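Local coordinates for protein putative 4-hydroxybenzoyl-CoA thioesterase (Geobacillus stearothermophilus, PDB 2OIW) that probably hydrolyses acyl-CoA thioesters, as a predicted hot-dog-fold thioesterase related to 4-hydroxybenzoyl-CoA thioesterase, at residues 6-11 / 69-74; 19-24 / 65-70; 51-56 / 104-109. All coordinates share one frame; numbering follows the deposited sequence. Where two conformers were deposited one is given.

Contact 1: 6-11 / 69-74; sequences TTVITP and GQDVTV
Thr-7 and Val-74 face each other as a hydrogen-bonded antiparallel pair: Val-74 N reaches Thr-7 O at 2.8 Å in a nearly straight bond, and Thr-7 N returns one to Val-74 O. Two residues on, Ile-9 and Val-72 repeat the exchange, with Ile-9 N to Val-72 O at 2.9 Å. Between them lies the non-hydrogen-bonded pair Val-8 and Thr-73. On the face of Ile-9, Val-72 and Val-74, the side chains interlock: CD1 at the end of Ile-9 touches Val-74 CG2 at 3.9 Å, while Val-72 CG2 packs on Ile-9 CB at 3.8 Å. With CG1 anti to its carbonyl carbon (chi1 -58°), Val-72 has CG2 between its N and C, facing Ile-9, and CG1 against the CG of Pro-11, 3.9 Å away. The other face is more polar and more exposed. There the methyls of Thr-6 and Thr-73 meet, CG2 to CG2, at 3.6 Å.

Where the pairing ends, Thr-10 OG1 donates to Asp-71 OD1 at 3.0 Å, arriving from above the carboxylate plane, 41° out of it. Asp-71 swings its CG to the side of its own N (chi1 -76°), which carries the carboxylate back toward Thr-10. A water then joins Pro-11 O to Gly-69 N, at 2.9 Å from Pro-11 O, and another joins Thr-7 OG1 to Val-74 O.

In the second shell, Trp-30 of helix 27-34 packs on Ile-9, Pro-11 and Val-72, and Ile-92 of strand 85-94 backs the two valines. The N-terminal strand 5-9 thus pairs antiparallel with the start of strand 72-81, with its apolar face against helix 27-34, an arrangement consistent with the hot-dog fold, in which an antiparallel sheet wraps round a long helical segment.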
loop_
_atom_site.group_PDB
_atom_site.type_symbol
_atom_site.label_atom_id
_atom_site.label_comp_id
_atom_site.label_asym_id
_atom_site.label_seq_id
_atom_site.Cartn_x
_atom_site.Cartn_y
_atom_site.Cartn_z
ATOM N N THR A 6 19.500 12.017 -2.939
ATOM C CA THR A 6 19.248 11.125 -4.071
ATOM C C THR A 6 18.926 9.701 -3.575
ATOM O O THR A 6 19.706 9.115 -2.833
ATOM C CB THR A 6 20.495 11.035 -4.973
ATOM O OG1 THR A 6 20.729 12.308 -5.559
ATOM C CG2 THR A 6 20.283 10.005 -6.092
ATOM N N THR A 7 17.793 9.146 -4.001
ATOM C CA THR A 7 17.321 7.876 -3.476
ATOM C C THR A 7 16.889 7.056 -4.683
ATOM O O THR A 7 15.897 7.387 -5.334
ATOM C CB THR A 7 16.112 8.088 -2.489
ATOM O OG1 THR A 7 16.472 9.037 -1.478
ATOM C CG2 THR A 7 15.703 6.792 -1.793
ATOM N N VAL A 8 17.641 6.010 -4.991
ATOM C CA VAL A 8 17.281 5.045 -6.051
ATOM C C VAL A 8 16.322 3.990 -5.487
ATOM O O VAL A 8 16.572 3.417 -4.415
ATOM C CB VAL A 8 18.543 4.328 -6.685
ATOM C CG1 VAL A 8 18.132 3.461 -7.875
ATOM C CG2 VAL A 8 19.596 5.352 -7.140
ATOM N N ILE A 9 15.242 3.727 -6.229
ATOM C CA ILE A 9 14.229 2.758 -5.842
ATOM C C ILE A 9 13.936 1.815 -6.997
ATOM O O ILE A 9 13.839 2.256 -8.153
ATOM C CB ILE A 9 12.938 3.496 -5.476
ATOM C CG1 ILE A 9 13.133 4.212 -4.137
ATOM C CG2 ILE A 9 11.756 2.542 -5.449
ATOM C CD1 ILE A 9 12.025 5.153 -3.721
ATOM N N THR A 10 13.754 0.537 -6.677
ATOM C CA THR A 10 13.293 -0.474 -7.626
ATOM C C THR A 10 11.781 -0.623 -7.517
ATOM O O THR A 10 11.301 -1.066 -6.485
ATOM C CB THR A 10 13.974 -1.807 -7.310
ATOM O OG1 THR A 10 15.386 -1.639 -7.457
ATOM C CG2 THR A 10 13.556 -2.889 -8.261
ATOM N N PRO A 11 11.028 -0.232 -8.574
ATOM C CA PRO A 11 9.579 -0.408 -8.565
ATOM C C PRO A 11 9.169 -1.876 -8.436
ATOM O O PRO A 11 9.913 -2.782 -8.835
ATOM C CB PRO A 11 9.129 0.193 -9.904
ATOM C CG PRO A 11 10.257 1.146 -10.256
ATOM C CD PRO A 11 11.487 0.494 -9.783
ATOM N N GLY A 69 9.986 -2.292 -13.884
ATOM C CA GLY A 69 11.056 -2.943 -14.680
ATOM C C GLY A 69 12.323 -2.129 -14.895
ATOM O O GLY A 69 13.339 -2.645 -15.370
ATOM N N GLN A 70 12.239 -0.839 -14.560
ATOM C CA GLN A 70 13.343 0.108 -14.648
ATOM C C GLN A 70 13.384 0.845 -13.311
ATOM O O GLN A 70 12.331 1.213 -12.770
ATOM C CB GLN A 70 13.086 1.139 -15.758
ATOM C CG GLN A 70 12.864 0.596 -17.165
ATOM C CD GLN A 70 12.289 1.648 -18.128
ATOM O OE1 GLN A 70 11.062 1.809 -18.260
ATOM N NE2 GLN A 70 13.179 2.384 -18.777
ATOM N N ASP A 71 14.585 1.092 -12.783
ATOM C CA ASP A 71 14.724 1.844 -11.520
ATOM C C ASP A 71 14.259 3.294 -11.678
ATOM O O ASP A 71 14.166 3.808 -12.784
ATOM C CB ASP A 71 16.170 1.779 -11.000
ATOM C CG ASP A 71 16.475 0.433 -10.366
ATOM O OD1 ASP A 71 15.519 -0.370 -10.168
ATOM O OD2 ASP A 71 17.652 0.185 -10.052
ATOM N N VAL A 72 13.935 3.927 -10.564
ATOM C CA VAL A 72 13.576 5.347 -10.551
ATOM C C VAL A 72 14.466 6.004 -9.522
ATOM O O VAL A 72 14.990 5.323 -8.627
ATOM C CB VAL A 72 12.100 5.584 -10.166
ATOM C CG1 VAL A 72 11.165 4.846 -11.148
ATOM C CG2 VAL A 72 11.832 5.204 -8.707
ATOM N N THR A 73 14.677 7.304 -9.691
ATOM C CA THR A 73 15.470 8.087 -8.761
ATOM C C THR A 73 14.661 9.251 -8.254
ATOM O O THR A 73 14.118 10.035 -9.038
ATOM C CB THR A 73 16.764 8.624 -9.407
ATOM O OG1 THR A 73 17.451 7.532 -10.019
ATOM C CG2 THR A 73 17.660 9.250 -8.370
ATOM N N VAL A 74 14.615 9.348 -6.928
ATOM C CA VAL A 74 13.965 10.444 -6.227
ATOM C C VAL A 74 15.020 11.442 -5.815
ATOM O O VAL A 74 16.022 11.081 -5.186
ATOM C CB VAL A 74 13.176 9.915 -5.006
ATOM C CG1 VAL A 74 12.282 11.032 -4.391
ATOM C CG2 VAL A 74 12.314 8.686 -5.454
HETATM O O HOH W 1 15.745 11.487 -2.305
HETATM O O HOH W 2 11.376 -2.517 -11.308
#

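Contact 2: 19-24 / 65-70; sequences VGHINN and QMYYGQ
His-21 is modelled in two conformers; in the one described, its CG is turned away from the carbonyl carbon (chi1 -49°), which sets the imidazole against both Gln-65 and Tyr-67. Gln-65 has a similar first torsion and then bends at chi2 (-72°), so that its chain runs across the imidazole. Its CB sits over one face, 4.2 Å from the ring centroid, a CH-pi contact, and its CG lies 3.7 Å from His-21 ND1. Over the centre of the opposite face is the carbonyl oxygen of Val-19. The Tyr-67 ring lies alongside and points the same way, its plane almost perpendicular to the imidazole, but this close approach is doubtful.

The backbones are joined by a single direct hydrogen bond, Ile-22 N to Met-66 O at 2.8 Å. It is nearly straight at the hydrogen, although the donor stands above the carbonyl plane. Ile-22 lays its CG1 on the CB of selenomethionine Met-66, 4.0 Å apart. A water adds a second link by donating to Gly-20 O at 2.7 Å and accepting from Tyr-68 N at 2.9 Å, Tyr-68 being second in the type II turn Tyr-67 to Gln-70.

Outward, His-21 packs on Phe-111 of the third subunit, while Tyr-68 meets the ring of His-36 of the second. Two irregular connections thus pack together beside the magnesium-site loop, Ile-22 touching Thr-16. Segment 19-24 leads from strand 5-9 into helix 27-34; segment 65-70 joins strand 53-62 to strand 72-81. Ile-22 and Met-66 both rest on Trp-30 of helix 27-34, and Met-66 reaches Ile-92 of strand 85-94.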
loop_
_atom_site.group_PDB
_atom_site.type_symbol
_atom_site.label_atom_id
_atom_site.label_comp_id
_atom_site.label_asym_id
_atom_site.label_seq_id
_atom_site.Cartn_x
_atom_site.Cartn_y
_atom_site.Cartn_z
ATOM N N VAL A 19 -3.949 -0.407 -15.373
ATOM C CA VAL A 19 -3.613 0.367 -16.597
ATOM C C VAL A 19 -2.213 -0.001 -17.134
ATOM O O VAL A 19 -1.901 0.281 -18.294
ATOM C CB VAL A 19 -3.773 1.918 -16.393
ATOM C CG1 VAL A 19 -3.745 2.675 -17.714
ATOM C CG2 VAL A 19 -5.086 2.206 -15.726
ATOM N N GLY A 20 -1.381 -0.646 -16.301
ATOM C CA GLY A 20 -0.065 -1.121 -16.741
ATOM C C GLY A 20 1.110 -0.209 -16.397
ATOM O O GLY A 20 2.263 -0.533 -16.675
ATOM N N HIS A 21 0.820 0.922 -15.774
ATOM C CA HIS A 21 1.861 1.867 -15.365
ATOM C C HIS A 21 1.945 1.883 -13.829
ATOM O O HIS A 21 1.164 1.219 -13.173
ATOM C CB HIS A 21 1.537 3.270 -15.890
ATOM C CG HIS A 21 1.180 3.318 -17.351
ATOM N ND1 HIS A 21 0.224 4.177 -17.852
ATOM C CD2 HIS A 21 1.658 2.634 -18.416
ATOM C CE1 HIS A 21 0.137 4.027 -19.165
ATOM N NE2 HIS A 21 0.997 3.098 -19.533
ATOM N N ILE A 22 2.896 2.627 -13.269
ATOM C CA ILE A 22 2.937 2.871 -11.826
ATOM C C ILE A 22 1.676 3.640 -11.443
ATOM O O ILE A 22 1.309 4.596 -12.134
ATOM C CB ILE A 22 4.237 3.606 -11.393
ATOM C CG1 ILE A 22 5.483 2.713 -11.648
ATOM C CG2 ILE A 22 4.164 3.995 -9.932
ATOM C CD1 ILE A 22 5.526 1.409 -10.737
ATOM N N ASN A 23 0.995 3.193 -10.388
ATOM C CA ASN A 23 -0.233 3.853 -9.910
ATOM C C ASN A 23 0.114 5.185 -9.243
ATOM O O ASN A 23 1.195 5.326 -8.639
ATOM C CB ASN A 23 -1.032 2.933 -8.954
ATOM C CG ASN A 23 -2.275 3.623 -8.355
ATOM O OD1 ASN A 23 -2.222 4.184 -7.244
ATOM N ND2 ASN A 23 -3.375 3.596 -9.077
ATOM N N ASN A 24 -0.771 6.167 -9.405
ATOM C CA ASN A 24 -0.558 7.514 -8.854
ATOM C C ASN A 24 -0.323 7.581 -7.328
ATOM O O ASN A 24 0.412 8.461 -6.861
ATOM C CB ASN A 24 -1.734 8.395 -9.251
ATOM C CG ASN A 24 -2.960 8.160 -8.381
ATOM O OD1 ASN A 24 -3.095 8.765 -7.343
ATOM N ND2 ASN A 24 -3.850 7.307 -8.811
ATOM N N GLN A 65 4.391 8.997 -17.473
ATOM C CA GLN A 65 4.110 7.748 -16.780
ATOM C C GLN A 65 5.395 6.989 -16.473
ATOM O O GLN A 65 6.426 7.128 -17.163
ATOM C CB GLN A 65 3.168 6.868 -17.592
ATOM C CG GLN A 65 1.809 7.515 -17.884
ATOM C CD GLN A 65 0.882 7.615 -16.664
ATOM O OE1 GLN A 65 1.214 7.176 -15.559
ATOM N NE2 GLN A 65 -0.293 8.197 -16.873
HETATM N N MSE A 66 5.331 6.196 -15.419
HETATM C CA MSE A 66 6.447 5.343 -15.089
HETATM C C MSE A 66 6.038 3.877 -15.130
HETATM O O MSE A 66 4.846 3.544 -15.132
HETATM C CB MSE A 66 7.031 5.741 -13.736
HETATM C CG MSE A 66 7.813 7.054 -13.799
HETATM SE SE MSE A 66 8.375 7.630 -11.993
HETATM C CE MSE A 66 6.597 8.282 -11.367
ATOM N N TYR A 67 7.043 3.020 -15.178
ATOM C CA TYR A 67 6.857 1.606 -15.482
ATOM C C TYR A 67 7.564 0.715 -14.483
ATOM O O TYR A 67 8.656 1.041 -14.029
ATOM C CB TYR A 67 7.364 1.321 -16.916
ATOM C CG TYR A 67 6.516 2.098 -17.894
ATOM C CD1 TYR A 67 5.182 1.718 -18.114
ATOM C CD2 TYR A 67 6.985 3.269 -18.498
ATOM C CE1 TYR A 67 4.354 2.440 -18.961
ATOM C CE2 TYR A 67 6.170 3.998 -19.376
ATOM C CZ TYR A 67 4.840 3.577 -19.586
ATOM O OH TYR A 67 3.971 4.271 -20.414
ATOM N N TYR A 68 6.950 -0.417 -14.160
ATOM C CA TYR A 68 7.682 -1.478 -13.482
ATOM C C TYR A 68 8.800 -1.978 -14.416
ATOM O O TYR A 68 8.569 -2.086 -15.606
ATOM C CB TYR A 68 6.710 -2.634 -13.153
ATOM C CG TYR A 68 7.380 -3.890 -12.661
ATOM C CD1 TYR A 68 8.074 -3.890 -11.461
ATOM C CD2 TYR A 68 7.302 -5.085 -13.392
ATOM C CE1 TYR A 68 8.686 -5.034 -11.002
ATOM C CE2 TYR A 68 7.904 -6.231 -12.936
ATOM C CZ TYR A 68 8.618 -6.191 -11.751
ATOM O OH TYR A 68 9.220 -7.320 -11.289
ATOM N N GLY A 69 9.986 -2.292 -13.884
ATOM C CA GLY A 69 11.056 -2.943 -14.680
ATOM C C GLY A 69 12.323 -2.129 -14.895
ATOM O O GLY A 69 13.339 -2.645 -15.370
ATOM N N GLN A 70 12.239 -0.839 -14.560
ATOM C CA GLN A 70 13.343 0.108 -14.648
ATOM C C GLN A 70 13.384 0.845 -13.311
ATOM O O GLN A 70 12.331 1.213 -12.770
ATOM C CB GLN A 70 13.086 1.139 -15.758
ATOM C CG GLN A 70 12.864 0.596 -17.165
ATOM C CD GLN A 70 12.289 1.648 -18.128
ATOM O OE1 GLN A 70 11.062 1.809 -18.260
ATOM N NE2 GLN A 70 13.179 2.384 -18.777
HETATM O O HOH W 3 4.793 -1.080 -16.040
#

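Contact 3: 51-56 / 104-109; sequences WRMVII and SVYVNF
The ring of Tyr-106 takes Ile-55 on one face: Ile-55 CB stands over it, offset toward the rim and 3.8 Å from the centroid, a CH-pi contact. Ile-55 has CG1 opposite its own N (chi1 -162°), and from there CD1 reaches Tyr-106 CE1 at 3.8 Å. The selenium of Met-53 approaches the same ring obliquely, 5.1 Å from the centroid, in a Met-aromatic contact. Two bends in the Met-53 chain return its methyl CE to the opposite strand, where it lies 3.4 Å from Asn-108 CA. Another flat group, the Arg-52 guanidinium, holds a water in its plane at the edge. This water accepts from NH1 at 2.9 Å and donates to Asn-108 OD1, bridging two side chains that lie alongside each other. The amide nitrogen of Asn-108 is held by Glu-117.

The opposite face of the pairing is apolar. Val-54 CG2 lies beside Phe-109 CB, and Ile-56 extends CD1 to Val-105 CG1 at 3.6 Å.

Four backbone hydrogen bonds support these contacts. Val-54 and Val-107 exchange two, with Val-107 N to Val-54 O at 2.8 Å; Phe-109 N goes to Arg-52 O at one end, and Ile-56 N to Val-105 O, almost perfectly straight, at the other. A water donating to both Trp-51 O and Phe-109 O continues the link past the last pair.

Toward the third subunit, Ile-56 makes backbone hydrogen bonds and Val-54 packs on Gln-65 of that chain. The start of strand 53-62 thus runs antiparallel to strand 97-110, which on its other side pairs with strand 85-94. Phe-39 and Phe-42 of helix 36-42 pack on Met-53, and Phe-39 also meets the ring of Tyr-106: a sheet face laid against a helix, consistent with the hot-dog fold.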
loop_
_atom_site.group_PDB
_atom_site.type_symbol
_atom_site.label_atom_id
_atom_site.label_comp_id
_atom_site.label_asym_id
_atom_site.label_seq_id
_atom_site.Cartn_x
_atom_site.Cartn_y
_atom_site.Cartn_z
ATOM N N TRP A 51 9.490 10.984 17.326
ATOM C CA TRP A 51 9.101 11.481 16.008
ATOM C C TRP A 51 8.614 12.932 16.081
ATOM O O TRP A 51 7.907 13.302 17.011
ATOM C CB TRP A 51 8.009 10.605 15.385
ATOM C CG TRP A 51 7.970 10.751 13.881
ATOM C CD1 TRP A 51 7.125 11.540 13.153
ATOM C CD2 TRP A 51 8.849 10.128 12.945
ATOM N NE1 TRP A 51 7.417 11.441 11.816
ATOM C CE2 TRP A 51 8.469 10.571 11.656
ATOM C CE3 TRP A 51 9.918 9.223 13.064
ATOM C CZ2 TRP A 51 9.123 10.147 10.492
ATOM C CZ3 TRP A 51 10.563 8.789 11.889
ATOM C CH2 TRP A 51 10.166 9.260 10.635
ATOM N N ARG A 52 8.963 13.730 15.074
ATOM C CA ARG A 52 8.724 15.175 15.089
ATOM C C ARG A 52 8.053 15.715 13.817
ATOM O O ARG A 52 7.477 16.789 13.835
ATOM C CB ARG A 52 10.050 15.906 15.311
ATOM C CG ARG A 52 10.613 15.624 16.660
ATOM C CD ARG A 52 12.046 16.102 16.907
ATOM N NE ARG A 52 12.521 15.352 18.088
ATOM C CZ ARG A 52 12.060 15.535 19.329
ATOM N NH1 ARG A 52 11.145 16.479 19.574
ATOM N NH2 ARG A 52 12.512 14.776 20.328
HETATM N N MSE A 53 8.161 14.971 12.723
HETATM C CA MSE A 53 7.795 15.457 11.395
HETATM C C MSE A 53 6.363 15.124 11.056
HETATM O O MSE A 53 6.020 13.960 10.970
HETATM C CB MSE A 53 8.714 14.818 10.365
HETATM C CG MSE A 53 10.124 15.385 10.363
HETATM SE SE MSE A 53 10.273 17.038 9.332
HETATM C CE MSE A 53 9.962 18.351 10.696
ATOM N N VAL A 54 5.546 16.159 10.859
ATOM C CA VAL A 54 4.153 16.020 10.460
ATOM C C VAL A 54 3.870 16.802 9.160
ATOM O O VAL A 54 3.988 18.018 9.131
ATOM C CB VAL A 54 3.184 16.558 11.561
ATOM C CG1 VAL A 54 1.753 16.133 11.250
ATOM C CG2 VAL A 54 3.609 16.082 12.960
ATOM N N ILE A 55 3.436 16.103 8.107
ATOM C CA ILE A 55 3.026 16.766 6.850
ATOM C C ILE A 55 1.730 17.573 7.001
ATOM O O ILE A 55 0.766 17.160 7.685
ATOM C CB ILE A 55 2.969 15.739 5.689
ATOM C CG1 ILE A 55 2.986 16.430 4.316
ATOM C CG2 ILE A 55 1.862 14.748 5.926
ATOM C CD1 ILE A 55 3.335 15.476 3.153
ATOM N N ILE A 56 1.706 18.749 6.395
ATOM C CA ILE A 56 0.491 19.563 6.409
ATOM C C ILE A 56 -0.077 19.829 5.001
ATOM O O ILE A 56 -1.268 20.083 4.855
ATOM C CB ILE A 56 0.696 20.910 7.161
ATOM C CG1 ILE A 56 1.820 21.740 6.530
ATOM C CG2 ILE A 56 1.003 20.698 8.678
ATOM C CD1 ILE A 56 1.824 23.234 7.012
ATOM N N SER A 104 6.072 19.486 -0.785
ATOM C CA SER A 104 5.432 19.143 0.479
ATOM C C SER A 104 5.888 20.061 1.600
ATOM O O SER A 104 7.037 20.546 1.620
ATOM C CB SER A 104 5.687 17.675 0.855
ATOM O OG SER A 104 7.064 17.370 0.771
ATOM N N VAL A 105 4.975 20.320 2.520
ATOM C CA VAL A 105 5.277 21.190 3.662
ATOM C C VAL A 105 5.086 20.324 4.907
ATOM O O VAL A 105 4.055 19.658 5.062
ATOM C CB VAL A 105 4.331 22.423 3.697
ATOM C CG1 VAL A 105 4.698 23.393 4.847
ATOM C CG2 VAL A 105 4.301 23.155 2.327
ATOM N N TYR A 106 6.097 20.319 5.757
ATOM C CA TYR A 106 6.109 19.561 7.000
ATOM C C TYR A 106 6.261 20.539 8.150
ATOM O O TYR A 106 6.864 21.587 7.984
ATOM C CB TYR A 106 7.303 18.624 6.985
ATOM C CG TYR A 106 7.037 17.262 6.376
ATOM C CD1 TYR A 106 7.116 17.067 5.008
ATOM C CD2 TYR A 106 6.717 16.160 7.186
ATOM C CE1 TYR A 106 6.852 15.801 4.448
ATOM C CE2 TYR A 106 6.469 14.893 6.626
ATOM C CZ TYR A 106 6.546 14.721 5.262
ATOM O OH TYR A 106 6.257 13.479 4.720
ATOM N N VAL A 107 5.697 20.209 9.306
ATOM C CA VAL A 107 5.942 20.985 10.506
ATOM C C VAL A 107 6.752 20.132 11.478
ATOM O O VAL A 107 6.506 18.933 11.618
ATOM C CB VAL A 107 4.626 21.541 11.144
ATOM C CG1 VAL A 107 3.691 20.420 11.598
ATOM C CG2 VAL A 107 4.940 22.483 12.303
ATOM N N ASN A 108 7.756 20.747 12.095
ATOM C CA ASN A 108 8.512 20.131 13.206
ATOM C C ASN A 108 7.643 20.231 14.458
ATOM O O ASN A 108 7.540 21.303 15.070
ATOM C CB ASN A 108 9.853 20.861 13.418
ATOM C CG ASN A 108 10.565 20.443 14.718
ATOM O OD1 ASN A 108 10.608 19.259 15.090
ATOM N ND2 ASN A 108 11.139 21.417 15.398
ATOM N N PHE A 109 6.994 19.129 14.822
ATOM C CA PHE A 109 6.108 19.115 15.960
ATOM C C PHE A 109 6.768 18.440 17.167
ATOM O O PHE A 109 7.161 17.271 17.116
ATOM C CB PHE A 109 4.749 18.480 15.623
ATOM C CG PHE A 109 3.692 18.815 16.617
ATOM C CD1 PHE A 109 2.960 19.986 16.495
ATOM C CD2 PHE A 109 3.461 17.985 17.713
ATOM C CE1 PHE A 109 1.995 20.344 17.461
ATOM C CE2 PHE A 109 2.502 18.312 18.681
ATOM C CZ PHE A 109 1.760 19.496 18.547
HETATM O O HOH W 4 8.259 15.131 19.128
HETATM O O HOH W 5 10.234 18.798 18.086
#

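How the contacts relate
Contacts 1 and 2 are neighbours, their centres 12 Å apart, and share Gly-69 and Gln-70, so the turn that closes contact 2 leads straight into the strand of contact 1. They also touch directly: Pro-11 CB meets Ile-22 CD1 at 3.9 Å, and Val-72 CG1 lies 4.0 Å from Met-66 SE. The bound magnesium, at Ser-14 and Thr-16, is about 8 Å from the Ile-22 side chain and about 11 Å from that of Pro-11. Contact 3 lies across the chain's centre, its centre about 24 Å from that of contact 1 and 29 Å from that of contact 2, but it reaches the same sheet as contact 1. Contacts 2 and 3 both touch the third subunit.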